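Local coordinates for protein probable ss-1,3-N-acetylglucosaminyltransferase (Staphylococcus aureus subsp. aureus N315, PDB 6H21) that is probably a glycosyltransferase of family 2, with a GT-A-type domain joined to a helical linker domain and a bound manganese ion and uridine-diphosphate-N-acetylglucosamine, at residues K216-Y219 and E220-I223; K262-E265 and K266-L270; K273-T276 and R277-H281; N324-L327 and E328-Q332; D334-A337 and V338-A341. All coordinates share one frame; numbering follows the deposited sequence.

Contact 1: K216-Y219 and E220-I223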
loop_
_atom_site.group_PDB
_atom_site.type_symbol
_atom_site.label_atom_id
_atom_site.label_comp_id
_atom_site.label_asym_id
_atom_site.label_seq_id
_atom_site.Cartn_x
_atom_site.Cartn_y
_atom_site.Cartn_z
ATOM N N LYS C 216 7.150 0.759 -43.294
ATOM C CA LYS C 216 6.414 0.590 -44.536
ATOM C C LYS C 216 5.106 -0.158 -44.224
ATOM O O LYS C 216 5.131 -1.190 -43.570
ATOM C CB LYS C 216 7.354 -0.097 -45.536
ATOM C CG LYS C 216 6.914 -0.093 -46.987
ATOM C CD LYS C 216 7.022 1.241 -47.678
ATOM C CE LYS C 216 7.081 1.123 -49.189
ATOM N NZ LYS C 216 5.735 0.905 -49.771
ATOM N N THR C 217 3.974 0.379 -44.698
ATOM C CA THR C 217 2.637 0.002 -44.206
ATOM C C THR C 217 1.628 -0.275 -45.337
ATOM O O THR C 217 0.448 -0.498 -45.054
ATOM C CB THR C 217 2.077 1.111 -43.304
ATOM O OG1 THR C 217 1.884 2.299 -44.077
ATOM C CG2 THR C 217 2.970 1.430 -42.124
ATOM N N ASP C 218 2.067 -0.267 -46.601
ATOM C CA ASP C 218 1.149 -0.321 -47.749
ATOM C C ASP C 218 0.409 -1.666 -47.793
ATOM O O ASP C 218 -0.764 -1.713 -48.151
ATOM C CB ASP C 218 1.888 -0.091 -49.070
ATOM C CG ASP C 218 2.476 1.302 -49.193
ATOM O OD1 ASP C 218 3.440 1.602 -48.448
ATOM O OD2 ASP C 218 1.958 2.081 -50.025
ATOM N N TYR C 219 1.108 -2.750 -47.426
ATOM C CA TYR C 219 0.520 -4.096 -47.333
ATOM C C TYR C 219 0.884 -4.708 -45.979
ATOM O O TYR C 219 1.735 -4.179 -45.252
ATOM C CB TYR C 219 1.029 -4.991 -48.465
ATOM C CG TYR C 219 0.751 -4.451 -49.845
ATOM C CD1 TYR C 219 1.612 -3.537 -50.426
ATOM C CD2 TYR C 219 -0.382 -4.818 -50.554
ATOM C CE1 TYR C 219 1.363 -3.006 -51.679
ATOM C CE2 TYR C 219 -0.652 -4.291 -51.809
ATOM C CZ TYR C 219 0.224 -3.377 -52.367
ATOM O OH TYR C 219 0.010 -2.837 -53.595
ATOM N N GLU C 220 0.231 -5.823 -45.640
ATOM C CA GLU C 220 0.708 -6.657 -44.545
ATOM C C GLU C 220 1.825 -7.548 -45.109
ATOM O O GLU C 220 1.559 -8.603 -45.689
ATOM C CB GLU C 220 -0.445 -7.454 -43.928
ATOM C CG GLU C 220 -1.500 -6.586 -43.247
ATOM C CD GLU C 220 -2.597 -7.370 -42.538
ATOM O OE1 GLU C 220 -2.728 -8.581 -42.786
ATOM O OE2 GLU C 220 -3.318 -6.769 -41.736
ATOM N N TYR C 221 3.069 -7.087 -44.961
ATOM C CA TYR C 221 4.208 -7.629 -45.687
ATOM C C TYR C 221 4.712 -8.935 -45.060
ATOM O O TYR C 221 5.279 -9.763 -45.762
ATOM C CB TYR C 221 5.358 -6.622 -45.709
ATOM C CG TYR C 221 5.162 -5.454 -46.641
ATOM C CD1 TYR C 221 5.167 -5.639 -48.015
ATOM C CD2 TYR C 221 4.992 -4.166 -46.153
ATOM C CE1 TYR C 221 5.017 -4.570 -48.883
ATOM C CE2 TYR C 221 4.833 -3.087 -47.009
ATOM C CZ TYR C 221 4.846 -3.292 -48.377
ATOM O OH TYR C 221 4.691 -2.248 -49.237
ATOM N N TYR C 222 4.556 -9.077 -43.740
ATOM C CA TYR C 222 5.007 -10.259 -43.000
ATOM C C TYR C 222 3.833 -10.812 -42.190
ATOM O O TYR C 222 3.304 -10.111 -41.339
ATOM C CB TYR C 222 6.183 -9.907 -42.084
ATOM C CG TYR C 222 6.838 -11.099 -41.439
ATOM C CD1 TYR C 222 6.194 -11.828 -40.449
ATOM C CD2 TYR C 222 8.107 -11.499 -41.807
ATOM C CE1 TYR C 222 6.785 -12.940 -39.878
ATOM C CE2 TYR C 222 8.720 -12.598 -41.232
ATOM C CZ TYR C 222 8.060 -13.317 -40.255
ATOM O OH TYR C 222 8.661 -14.404 -39.700
ATOM N N ILE C 223 3.440 -12.060 -42.474
ATOM C CA ILE C 223 2.276 -12.675 -41.849
ATOM C C ILE C 223 2.759 -13.640 -40.763
ATOM O O ILE C 223 3.412 -14.633 -41.067
ATOM C CB ILE C 223 1.390 -13.374 -42.903
ATOM C CG1 ILE C 223 0.956 -12.400 -44.001
ATOM C CG2 ILE C 223 0.196 -14.040 -42.247
ATOM C CD1 ILE C 223 0.757 -13.047 -45.353
#

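Contact 2: K262-E265 and K266-L270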
loop_
_atom_site.group_PDB
_atom_site.type_symbol
_atom_site.label_atom_id
_atom_site.label_comp_id
_atom_site.label_asym_id
_atom_site.label_seq_id
_atom_site.Cartn_x
_atom_site.Cartn_y
_atom_site.Cartn_z
ATOM N N LYS C 262 24.342 9.377 -27.601
ATOM C CA LYS C 262 25.507 9.535 -26.728
ATOM C C LYS C 262 25.221 10.554 -25.624
ATOM O O LYS C 262 25.910 10.554 -24.620
ATOM C CB LYS C 262 26.761 9.892 -27.538
ATOM C CG LYS C 262 26.570 10.995 -28.557
ATOM C CD LYS C 262 27.643 10.995 -29.615
ATOM C CE LYS C 262 27.211 11.741 -30.856
ATOM N NZ LYS C 262 26.700 13.085 -30.491
ATOM N N ASN C 263 24.173 11.372 -25.768
ATOM C CA ASN C 263 23.788 12.282 -24.702
ATOM C C ASN C 263 23.261 11.466 -23.510
ATOM O O ASN C 263 22.392 10.582 -23.653
ATOM C CB ASN C 263 22.769 13.315 -25.173
ATOM C CG ASN C 263 22.384 14.266 -24.066
ATOM O OD1 ASN C 263 21.401 14.036 -23.367
ATOM N ND2 ASN C 263 23.155 15.332 -23.888
ATOM N N GLN C 264 23.770 11.791 -22.317
ATOM C CA GLN C 264 23.541 10.970 -21.158
ATOM C C GLN C 264 22.049 11.008 -20.778
ATOM O O GLN C 264 21.467 9.990 -20.396
ATOM C CB GLN C 264 24.474 11.417 -20.033
ATOM C CG GLN C 264 24.582 10.396 -18.915
ATOM C CD GLN C 264 25.037 9.023 -19.365
ATOM O OE1 GLN C 264 25.649 8.835 -20.423
ATOM N NE2 GLN C 264 24.727 8.041 -18.534
ATOM N N GLU C 265 21.430 12.185 -20.917
ATOM C CA GLU C 265 20.021 12.356 -20.563
ATOM C C GLU C 265 19.135 11.597 -21.557
ATOM O O GLU C 265 18.099 11.057 -21.180
ATOM C CB GLU C 265 19.653 13.840 -20.531
ATOM C CG GLU C 265 18.369 14.108 -19.785
ATOM C CD GLU C 265 18.380 13.647 -18.334
ATOM O OE1 GLU C 265 19.434 13.755 -17.685
ATOM O OE2 GLU C 265 17.337 13.191 -17.850
ATOM N N LYS C 266 19.548 11.592 -22.825
ATOM C CA LYS C 266 18.905 10.818 -23.901
ATOM C C LYS C 266 18.957 9.317 -23.580
ATOM O O LYS C 266 17.977 8.593 -23.818
ATOM C CB LYS C 266 19.567 11.128 -25.250
ATOM C CG LYS C 266 18.891 10.516 -26.475
ATOM C CD LYS C 266 17.405 10.841 -26.628
ATOM C CE LYS C 266 16.761 10.061 -27.758
ATOM N NZ LYS C 266 15.324 10.376 -27.905
ATOM N N ARG C 267 20.091 8.840 -23.047
ATOM C CA ARG C 267 20.199 7.424 -22.610
ATOM C C ARG C 267 19.224 7.119 -21.455
ATOM O O ARG C 267 18.547 6.059 -21.456
ATOM C CB ARG C 267 21.653 7.122 -22.245
ATOM C CG ARG C 267 22.593 7.128 -23.442
ATOM C CD ARG C 267 24.040 7.206 -23.018
ATOM N NE ARG C 267 24.959 7.017 -24.125
ATOM C CZ ARG C 267 26.279 7.011 -23.990
ATOM N NH1 ARG C 267 26.814 7.274 -22.808
ATOM N NH2 ARG C 267 27.047 6.748 -25.032
ATOM N N HIS C 268 19.153 8.025 -20.466
ATOM C CA HIS C 268 18.202 7.918 -19.357
ATOM C C HIS C 268 16.775 7.806 -19.895
ATOM O O HIS C 268 15.983 7.015 -19.410
ATOM C CB HIS C 268 18.293 9.113 -18.400
ATOM C CG HIS C 268 19.570 9.220 -17.633
ATOM N ND1 HIS C 268 20.257 8.107 -17.173
ATOM C CD2 HIS C 268 20.270 10.303 -17.214
ATOM C CE1 HIS C 268 21.346 8.503 -16.534
ATOM N NE2 HIS C 268 21.367 9.849 -16.529
ATOM N N GLN C 269 16.457 8.622 -20.902
ATOM C CA GLN C 269 15.118 8.649 -21.490
ATOM C C GLN C 269 14.819 7.311 -22.172
ATOM O O GLN C 269 13.749 6.769 -21.995
ATOM C CB GLN C 269 14.973 9.778 -22.505
ATOM C CG GLN C 269 13.568 9.873 -23.077
ATOM C CD GLN C 269 13.508 10.806 -24.258
ATOM O OE1 GLN C 269 14.324 10.729 -25.181
ATOM N NE2 GLN C 269 12.537 11.703 -24.231
ATOM N N LEU C 270 15.764 6.813 -22.979
ATOM C CA LEU C 270 15.554 5.541 -23.680
ATOM C C LEU C 270 15.390 4.388 -22.674
ATOM O O LEU C 270 14.565 3.512 -22.864
ATOM C CB LEU C 270 16.735 5.301 -24.620
ATOM C CG LEU C 270 16.753 6.185 -25.863
ATOM C CD1 LEU C 270 18.102 6.102 -26.549
ATOM C CD2 LEU C 270 15.635 5.803 -26.823
#

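Contact 3: K273-T276 and R277-H281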
loop_
_atom_site.group_PDB
_atom_site.type_symbol
_atom_site.label_atom_id
_atom_site.label_comp_id
_atom_site.label_asym_id
_atom_site.label_seq_id
_atom_site.Cartn_x
_atom_site.Cartn_y
_atom_site.Cartn_z
ATOM N N LYS C 273 11.944 4.592 -21.115
ATOM C CA LYS C 273 10.944 4.105 -22.050
ATOM C C LYS C 273 10.991 2.577 -22.133
ATOM O O LYS C 273 9.938 1.925 -22.255
ATOM C CB LYS C 273 11.132 4.765 -23.413
ATOM C CG LYS C 273 10.866 6.268 -23.404
ATOM C CD LYS C 273 9.440 6.635 -23.048
ATOM C CE LYS C 273 9.324 8.093 -22.646
ATOM N NZ LYS C 273 7.905 8.499 -22.497
ATOM N N TYR C 274 12.192 1.995 -22.047
ATOM C CA TYR C 274 12.304 0.533 -22.095
ATOM C C TYR C 274 11.704 -0.057 -20.807
ATOM O O TYR C 274 11.003 -1.075 -20.853
ATOM C CB TYR C 274 13.733 0.017 -22.331
ATOM C CG TYR C 274 13.708 -1.482 -22.437
ATOM C CD1 TYR C 274 13.314 -2.100 -23.610
ATOM C CD2 TYR C 274 13.889 -2.272 -21.320
ATOM C CE1 TYR C 274 13.173 -3.479 -23.693
ATOM C CE2 TYR C 274 13.710 -3.648 -21.377
ATOM C CZ TYR C 274 13.358 -4.259 -22.567
ATOM O OH TYR C 274 13.186 -5.619 -22.618
ATOM N N THR C 275 11.998 0.572 -19.666
ATOM C CA THR C 275 11.465 0.124 -18.384
ATOM C C THR C 275 9.929 0.085 -18.450
ATOM O O THR C 275 9.314 -0.863 -17.984
ATOM C CB THR C 275 11.988 0.979 -17.220
ATOM O OG1 THR C 275 13.412 0.853 -17.126
ATOM C CG2 THR C 275 11.359 0.566 -15.906
ATOM N N THR C 276 9.320 1.122 -19.033
ATOM C CA THR C 276 7.876 1.197 -19.220
ATOM C C THR C 276 7.399 -0.005 -20.042
ATOM O O THR C 276 6.465 -0.696 -19.654
ATOM C CB THR C 276 7.443 2.521 -19.867
ATOM O OG1 THR C 276 7.914 3.598 -19.054
ATOM C CG2 THR C 276 5.943 2.643 -20.043
ATOM N N ARG C 277 8.058 -0.253 -21.176
ATOM C CA ARG C 277 7.732 -1.397 -22.020
ATOM C C ARG C 277 7.828 -2.702 -21.211
ATOM O O ARG C 277 6.970 -3.584 -21.346
ATOM C CB ARG C 277 8.649 -1.432 -23.250
ATOM C CG ARG C 277 8.446 -2.645 -24.146
ATOM C CD ARG C 277 9.456 -3.735 -23.870
ATOM N NE ARG C 277 8.922 -5.029 -24.284
ATOM C CZ ARG C 277 9.173 -6.179 -23.667
ATOM N NH1 ARG C 277 8.524 -7.268 -24.053
ATOM N NH2 ARG C 277 10.043 -6.232 -22.661
ATOM N N LEU C 278 8.872 -2.834 -20.391
ATOM C CA LEU C 278 9.109 -4.051 -19.618
ATOM C C LEU C 278 7.976 -4.289 -18.600
ATOM O O LEU C 278 7.460 -5.406 -18.429
ATOM C CB LEU C 278 10.469 -3.920 -18.928
ATOM C CG LEU C 278 10.901 -5.101 -18.075
ATOM C CD1 LEU C 278 11.077 -6.335 -18.929
ATOM C CD2 LEU C 278 12.187 -4.794 -17.332
ATOM N N LEU C 279 7.594 -3.229 -17.899
ATOM C CA LEU C 279 6.504 -3.293 -16.923
ATOM C C LEU C 279 5.162 -3.582 -17.607
ATOM O O LEU C 279 4.319 -4.230 -17.004
ATOM C CB LEU C 279 6.463 -1.975 -16.146
ATOM C CG LEU C 279 7.612 -1.796 -15.157
ATOM C CD1 LEU C 279 7.585 -0.413 -14.538
ATOM C CD2 LEU C 279 7.565 -2.867 -14.072
ATOM N N ARG C 280 4.994 -3.151 -18.864
ATOM C CA ARG C 280 3.734 -3.315 -19.620
ATOM C C ARG C 280 3.607 -4.704 -20.266
ATOM O O ARG C 280 2.493 -5.232 -20.352
ATOM C CB ARG C 280 3.605 -2.247 -20.705
ATOM C CG ARG C 280 2.969 -0.958 -20.213
ATOM C CD ARG C 280 2.726 0.049 -21.322
ATOM N NE ARG C 280 2.254 1.281 -20.715
ATOM C CZ ARG C 280 2.462 2.506 -21.193
ATOM N NH1 ARG C 280 3.265 2.688 -22.235
ATOM N NH2 ARG C 280 1.856 3.535 -20.624
ATOM N N HIS C 281 4.725 -5.293 -20.712
ATOM C CA HIS C 281 4.662 -6.515 -21.538
ATOM C C HIS C 281 5.713 -7.554 -21.139
ATOM O O HIS C 281 5.824 -8.561 -21.816
ATOM C CB HIS C 281 4.802 -6.152 -23.022
ATOM C CG HIS C 281 3.664 -5.339 -23.534
ATOM N ND1 HIS C 281 2.357 -5.803 -23.517
ATOM C CD2 HIS C 281 3.607 -4.089 -24.031
ATOM C CE1 HIS C 281 1.549 -4.874 -23.986
ATOM N NE2 HIS C 281 2.294 -3.819 -24.323
#

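Contact 4: N324-L327 and E328-Q332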
loop_
_atom_site.group_PDB
_atom_site.type_symbol
_atom_site.label_atom_id
_atom_site.label_comp_id
_atom_site.label_asym_id
_atom_site.label_seq_id
_atom_site.Cartn_x
_atom_site.Cartn_y
_atom_site.Cartn_z
ATOM N N ASN C 324 5.005 4.234 -10.969
ATOM C CA ASN C 324 6.024 4.778 -10.040
ATOM C C ASN C 324 6.224 3.832 -8.844
ATOM O O ASN C 324 7.337 3.569 -8.468
ATOM C CB ASN C 324 5.726 6.212 -9.558
ATOM C CG ASN C 324 4.602 6.395 -8.532
ATOM O OD1 ASN C 324 3.510 5.831 -8.643
ATOM N ND2 ASN C 324 4.817 7.266 -7.552
ATOM N N LEU C 325 5.129 3.393 -8.223
ATOM C CA LEU C 325 5.150 2.546 -7.013
ATOM C C LEU C 325 5.698 1.156 -7.340
ATOM O O LEU C 325 6.556 0.637 -6.613
ATOM C CB LEU C 325 3.727 2.435 -6.451
ATOM C CG LEU C 325 3.560 1.481 -5.267
ATOM C CD1 LEU C 325 4.465 1.867 -4.115
ATOM C CD2 LEU C 325 2.110 1.442 -4.816
ATOM N N LYS C 326 5.220 0.563 -8.433
ATOM C CA LYS C 326 5.646 -0.810 -8.816
ATOM C C LYS C 326 7.164 -0.834 -9.033
ATOM O O LYS C 326 7.865 -1.683 -8.490
ATOM C CB LYS C 326 4.856 -1.330 -10.020
ATOM C CG LYS C 326 5.173 -2.772 -10.395
ATOM C CD LYS C 326 4.200 -3.377 -11.358
ATOM C CE LYS C 326 4.490 -4.848 -11.601
ATOM N NZ LYS C 326 3.385 -5.521 -12.316
ATOM N N LEU C 327 7.672 0.177 -9.736
ATOM C CA LEU C 327 9.068 0.276 -10.045
ATOM C C LEU C 327 9.880 0.463 -8.761
ATOM O O LEU C 327 10.898 -0.176 -8.598
ATOM C CB LEU C 327 9.313 1.422 -11.040
ATOM C CG LEU C 327 10.779 1.687 -11.378
ATOM C CD1 LEU C 327 11.418 0.438 -11.957
ATOM C CD2 LEU C 327 10.903 2.835 -12.369
ATOM N N GLU C 328 9.434 1.339 -7.858
ATOM C CA GLU C 328 10.158 1.522 -6.602
ATOM C C GLU C 328 10.136 0.220 -5.781
ATOM O O GLU C 328 11.097 -0.106 -5.150
ATOM C CB GLU C 328 9.617 2.720 -5.811
ATOM C CG GLU C 328 10.552 3.124 -4.673
ATOM C CD GLU C 328 11.988 3.392 -5.095
ATOM O OE1 GLU C 328 12.168 4.172 -6.049
ATOM O OE2 GLU C 328 12.926 2.808 -4.508
ATOM N N ALA C 329 9.012 -0.491 -5.777
ATOM C CA ALA C 329 8.892 -1.711 -5.020
ATOM C C ALA C 329 9.885 -2.760 -5.550
ATOM O O ALA C 329 10.493 -3.466 -4.762
ATOM C CB ALA C 329 7.476 -2.209 -5.054
ATOM N N ILE C 330 10.031 -2.840 -6.875
ATOM C CA ILE C 330 11.035 -3.742 -7.496
ATOM C C ILE C 330 12.441 -3.317 -7.070
ATOM O O ILE C 330 13.258 -4.170 -6.653
ATOM C CB ILE C 330 10.850 -3.813 -9.018
ATOM C CG1 ILE C 330 9.512 -4.476 -9.344
ATOM C CG2 ILE C 330 12.030 -4.540 -9.683
ATOM C CD1 ILE C 330 9.002 -4.210 -10.723
ATOM N N ARG C 331 12.735 -2.010 -7.126
ATOM C CA ARG C 331 14.057 -1.526 -6.698
ATOM C C ARG C 331 14.324 -1.927 -5.243
ATOM O O ARG C 331 15.440 -2.285 -4.914
ATOM C CB ARG C 331 14.234 -0.012 -6.854
ATOM C CG ARG C 331 14.327 0.463 -8.299
ATOM C CD ARG C 331 14.855 1.873 -8.424
ATOM N NE ARG C 331 15.102 2.267 -9.806
ATOM C CZ ARG C 331 16.224 2.064 -10.476
ATOM N NH1 ARG C 331 16.320 2.509 -11.719
ATOM N NH2 ARG C 331 17.219 1.400 -9.914
ATOM N N GLN C 332 13.297 -1.839 -4.385
ATOM C CA GLN C 332 13.446 -2.118 -2.950
ATOM C C GLN C 332 13.428 -3.632 -2.672
ATOM O O GLN C 332 13.660 -4.024 -1.542
ATOM C CB GLN C 332 12.323 -1.445 -2.146
ATOM C CG GLN C 332 12.346 0.082 -2.216
ATOM C CD GLN C 332 13.583 0.684 -1.597
ATOM O OE1 GLN C 332 14.145 0.138 -0.661
ATOM N NE2 GLN C 332 14.045 1.796 -2.140
#

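Contact 5: D334-A337 and V338-A341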
loop_
_atom_site.group_PDB
_atom_site.type_symbol
_atom_site.label_atom_id
_atom_site.label_comp_id
_atom_site.label_asym_id
_atom_site.label_seq_id
_atom_site.Cartn_x
_atom_site.Cartn_y
_atom_site.Cartn_z
ATOM N N ASP C 334 10.854 -5.743 -2.572
ATOM C CA ASP C 334 9.819 -5.815 -1.540
ATOM C C ASP C 334 8.560 -6.453 -2.131
ATOM O O ASP C 334 7.777 -5.785 -2.796
ATOM C CB ASP C 334 9.525 -4.421 -0.986
ATOM C CG ASP C 334 8.682 -4.381 0.286
ATOM O OD1 ASP C 334 7.613 -5.035 0.354
ATOM O OD2 ASP C 334 9.044 -3.588 1.161
ATOM N N LEU C 335 8.397 -7.762 -1.906
ATOM C CA LEU C 335 7.369 -8.512 -2.563
ATOM C C LEU C 335 5.992 -7.980 -2.141
ATOM O O LEU C 335 5.113 -7.878 -2.974
ATOM C CB LEU C 335 7.528 -10.003 -2.253
ATOM C CG LEU C 335 6.431 -10.894 -2.840
ATOM C CD1 LEU C 335 6.406 -10.822 -4.360
ATOM C CD2 LEU C 335 6.579 -12.341 -2.377
ATOM N N LEU C 336 5.828 -7.629 -0.857
ATOM C CA LEU C 336 4.515 -7.102 -0.340
ATOM C C LEU C 336 4.126 -5.830 -1.103
ATOM O O LEU C 336 2.964 -5.630 -1.467
ATOM C CB LEU C 336 4.609 -6.825 1.165
ATOM C CG LEU C 336 4.540 -8.042 2.094
ATOM C CD1 LEU C 336 4.686 -7.637 3.551
ATOM C CD2 LEU C 336 3.245 -8.793 1.921
ATOM N N ALA C 337 5.117 -4.971 -1.312
ATOM C CA ALA C 337 4.932 -3.703 -2.014
ATOM C C ALA C 337 4.603 -3.950 -3.490
ATOM O O ALA C 337 3.777 -3.253 -4.034
ATOM C CB ALA C 337 6.140 -2.830 -1.847
ATOM N N VAL C 338 5.190 -4.972 -4.129
ATOM C CA VAL C 338 4.827 -5.265 -5.534
ATOM C C VAL C 338 3.375 -5.763 -5.603
ATOM O O VAL C 338 2.589 -5.319 -6.455
ATOM C CB VAL C 338 5.817 -6.229 -6.219
ATOM C CG1 VAL C 338 5.420 -6.490 -7.665
ATOM C CG2 VAL C 338 7.247 -5.709 -6.140
ATOM N N MET C 339 3.022 -6.683 -4.699
ATOM C CA MET C 339 1.675 -7.186 -4.575
ATOM C C MET C 339 0.693 -6.006 -4.436
ATOM O O MET C 339 -0.313 -5.956 -5.134
ATOM C CB MET C 339 1.544 -8.106 -3.361
ATOM C CG MET C 339 2.220 -9.447 -3.537
ATOM S SD MET C 339 2.151 -10.414 -2.031
ATOM C CE MET C 339 0.460 -10.996 -2.041
ATOM N N ILE C 340 1.011 -5.063 -3.556
ATOM C CA ILE C 340 0.138 -3.903 -3.319
ATOM C C ILE C 340 0.089 -3.046 -4.593
ATOM O O ILE C 340 -0.958 -2.708 -5.047
ATOM C CB ILE C 340 0.604 -3.110 -2.088
ATOM C CG1 ILE C 340 0.382 -3.900 -0.794
ATOM C CG2 ILE C 340 -0.072 -1.751 -2.028
ATOM C CD1 ILE C 340 1.285 -3.458 0.343
ATOM N N ALA C 341 1.247 -2.787 -5.201
ATOM C CA ALA C 341 1.303 -1.971 -6.439
ATOM C C ALA C 341 0.390 -2.572 -7.514
ATOM O O ALA C 341 -0.355 -1.838 -8.193
ATOM C CB ALA C 341 2.717 -1.858 -6.937
#

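Contact 1: K216-Y219 and E220-I223
With CG of both Tyr-219 and Tyr-221 set beside its own backbone N (chi1 -58° and -74°), the two phenol rings converge across the loop. They form an offset edge-to-face pair, the edge of Tyr-219 toward the face of Tyr-221, with planes at 66°; Tyr-219 CD1 leads, 3.8 Å from Tyr-221 CZ. Tyr-219 CB adds a CH-pi contact, 4.1 Å from the centroid of the Tyr-221 ring and close to its normal. Lys-216, bent at chi2 and chi4, crosses the Tyr-221 side chain obliquely; its CG lies 3.6 Å from Tyr-221 CE2. The bends also bring Lys-216 NZ to Asp-218 OD1 at 2.7 Å, a salt bridge made from above the carboxylate plane, while the bond from Lys-216 NZ to Tyr-221 OH (3.4 Å) is weak. The stronger partner of that hydroxyl is Asp-122 on helix 119-129, and Asn-157 also bonds Asp-218 OD1. Geometrically this is a short irregular loop between strands 213-216 and 222-225, both paired in parallel with strand 134-142 in the sheet of the GT-A-type domain.

Contact 2: K262-E265 and K266-L270
Gln-264 and Arg-267 present their flat ends almost perpendicular, amide and guanidinium planes 88° apart, and are joined by a hydrogen bond from Arg-267 NH1 to Gln-264 OE1 (3.1 Å). The donor lies in the carbonyl plane of the amide, though the oxygen is tilted 18° from the guanidinium plane. Over one guanidinium face sits Lys-262 O, 3.6 Å from Arg-267 CZ; Tyr-261 O and Ser-258 O take further N-H groups of this arginine, fixing its rotation. The turn is the start of helix 264-281, and Asn-263 is its N-cap: OD1 accepts from Lys-266 N at 3.1 Å on a lone pair, and more weakly from Glu-265 N. A chi1 of -179° swings the Asn-263 amide back to those N-H groups. His-268 has Gln-264 O over one face, with 3.4 Å from that oxygen to His-268 CG, and Glu-265 OE1 in plane at its edge, 3.6 Å from His-268 CD2. Tyr-256 bonds His-268 ND1, whereas Lys-317 and Tyr-318 hold Glu-265 OE2.

Contact 3: K273-T276 and R277-H281
The Arg-280 guanidinium carries Thr-276 CG2 over one face, offset toward the rim, with 3.5 Å between Thr-276 CG2 and Arg-280 NH1. Both side chains point the same way; chi1 of -87° starts the arginine chain toward the preceding turn, and the extended run from CG to NE takes the guanidinium to the methyl. The Tyr-274 and Arg-277 side chains also run alongside each other, with ring and guanidinium planes 28° apart; the guanidinium lies by the phenol oxygen. Arg-277 CD approaches the ring obliquely, 3.7 Å from Tyr-274 CE1, and Arg-277 NH2 stands 3.2 Å from Tyr-274 OH. A turn at chi2 (-98°) in Arg-277 lets its chain follow the phenol; Gln-200 OE1 hydrogen-bonds the Tyr-274 hydroxyl. These pairs are i to i+3 and i to i+4 neighbours on the continuous alpha-helix 264-281 of the linker domain. Its backbone ladder includes Leu-278 N to Tyr-274 O at 2.8 Å and Leu-279 N to Thr-275 O at 2.9 Å. On another side of the helix, Thr-275 CG2 meets Leu-279 CD1 at 4.1 Å, the two side chains again pointing the same way. Two threonine hydroxyls turn back to carbonyls of the preceding turn, Thr-275 OG1 bonding Ala-271 O as well as Tyr-252, and Thr-276 OG1 bonding Gly-272 O. Arg-280 NH1 reaches Tyr-170 OH.

Contact 4: N324-L327 and E328-Q332
Ile-330 lays its CD1 methyl obliquely across the aliphatic chain of Lys-326, 4.1 Å from Lys-326 CG. With CG1 beside the backbone N (chi1 -66°), the ethyl arm of Ile-330 folds toward the previous turn, leaving Ile-330 CG1 3.4 Å from Lys-326 O. That same carbonyl oxygen accepts the hydrogen bond of Ile-330 N, at 2.9 Å. Lys-326 is extended beyond CG, which carries its amino group well away to a salt bridge with Asp-342 and a hydrogen bond to Lys-285 O, so the ammonium of this buried residue is met by a carboxylate and a carbonyl. A carbon also rests against a backbone oxygen at Ala-329, whose CB is 3.4 Å from Leu-325 O, the acceptor of Ala-329 N. One turn of helix separates Glu-328 from Gln-332, and their side chains are also linked: Gln-332 NE2 donates to Glu-328 OE2 at 2.8 Å with an N-H...acceptor angle of 168°, meeting the carboxylate on its anti side. Glu-328 OE1 makes a salt bridge with Arg-313, and Arg-331 makes one with Asp-316 through NE and a hydrogen bond to Val-311 O through NH1. The geometry is that of a short, buried alpha-helix with regular i to i+4 bonding, packed against helices 264-281, 294-308 and 335-344 of the linker domain, with the second subunit on Asn-324, Leu-325, Glu-328 and Gln-332.

Contact 5: D334-A337 and V338-A341
Among the apolar contacts, Met-339 SD meets two leucines of the preceding turn, at 4.4 Å from both Leu-335 CG and Leu-336 CD2. CG of Met-339 stands beside its backbone N (chi1 -72°), directing the thioether back along the helix, and the bend at chi3 turns its terminal methyl aside. Side-chain carbons also lie against carbonyl oxygens: Val-338 CG2 is 3.4 Å from Asp-334 O, while Ile-340 CG1 approaches Leu-336 O to 3.2 Å. The hydrogen bonds are those of an alpha-helix from its first turn. Met-339 N to Leu-335 O is nearly straight, with an N-H...acceptor angle of 175°, and Ala-341 N to Ala-337 O measures 2.8 Å. Asp-334 supplies the N-cap: its OD1 accepts from Ala-337 N at 3.0 Å, 43° out of the carboxylate plane. A manganese ion lies about 3 Å from the nearest atom of the Asp-334 side chain. Helix 335-344 itself meets both other subunits, Ile-340 touching Ile-340 of the second subunit and Leu-325 of the third. Within the chain, Leu-335 packs against helix 294-308 through Tyr-294, Ile-298 and Leu-301, and helix 324-332 receives Ala-337, Val-338 and Ala-341.

How the contacts relate
Along the chain the five contacts come in series, none nesting or crossing. Contact 1 closes the short connection between strands 213-216 and 222-225 in the GT-A-type domain and stays apart, its nearest atoms about 17 Å from contact 3. Contacts 2 and 3 are local turns of helix 264-281, contact 2 at its capped start, with centres 16 Å apart. Contact 4 follows on helix 324-332 and packs against contact 3, Leu-279 CD2 lying 3.9 Å from Ile-330 CD1. Contact 5 begins the next helix, its centre 8 Å from that of contact 4; Ala-329 CB and Ala-337 CB are 3.5 Å apart. Both touch the second subunit, and contact 5 the third as well, so these two helices face subunit interfaces.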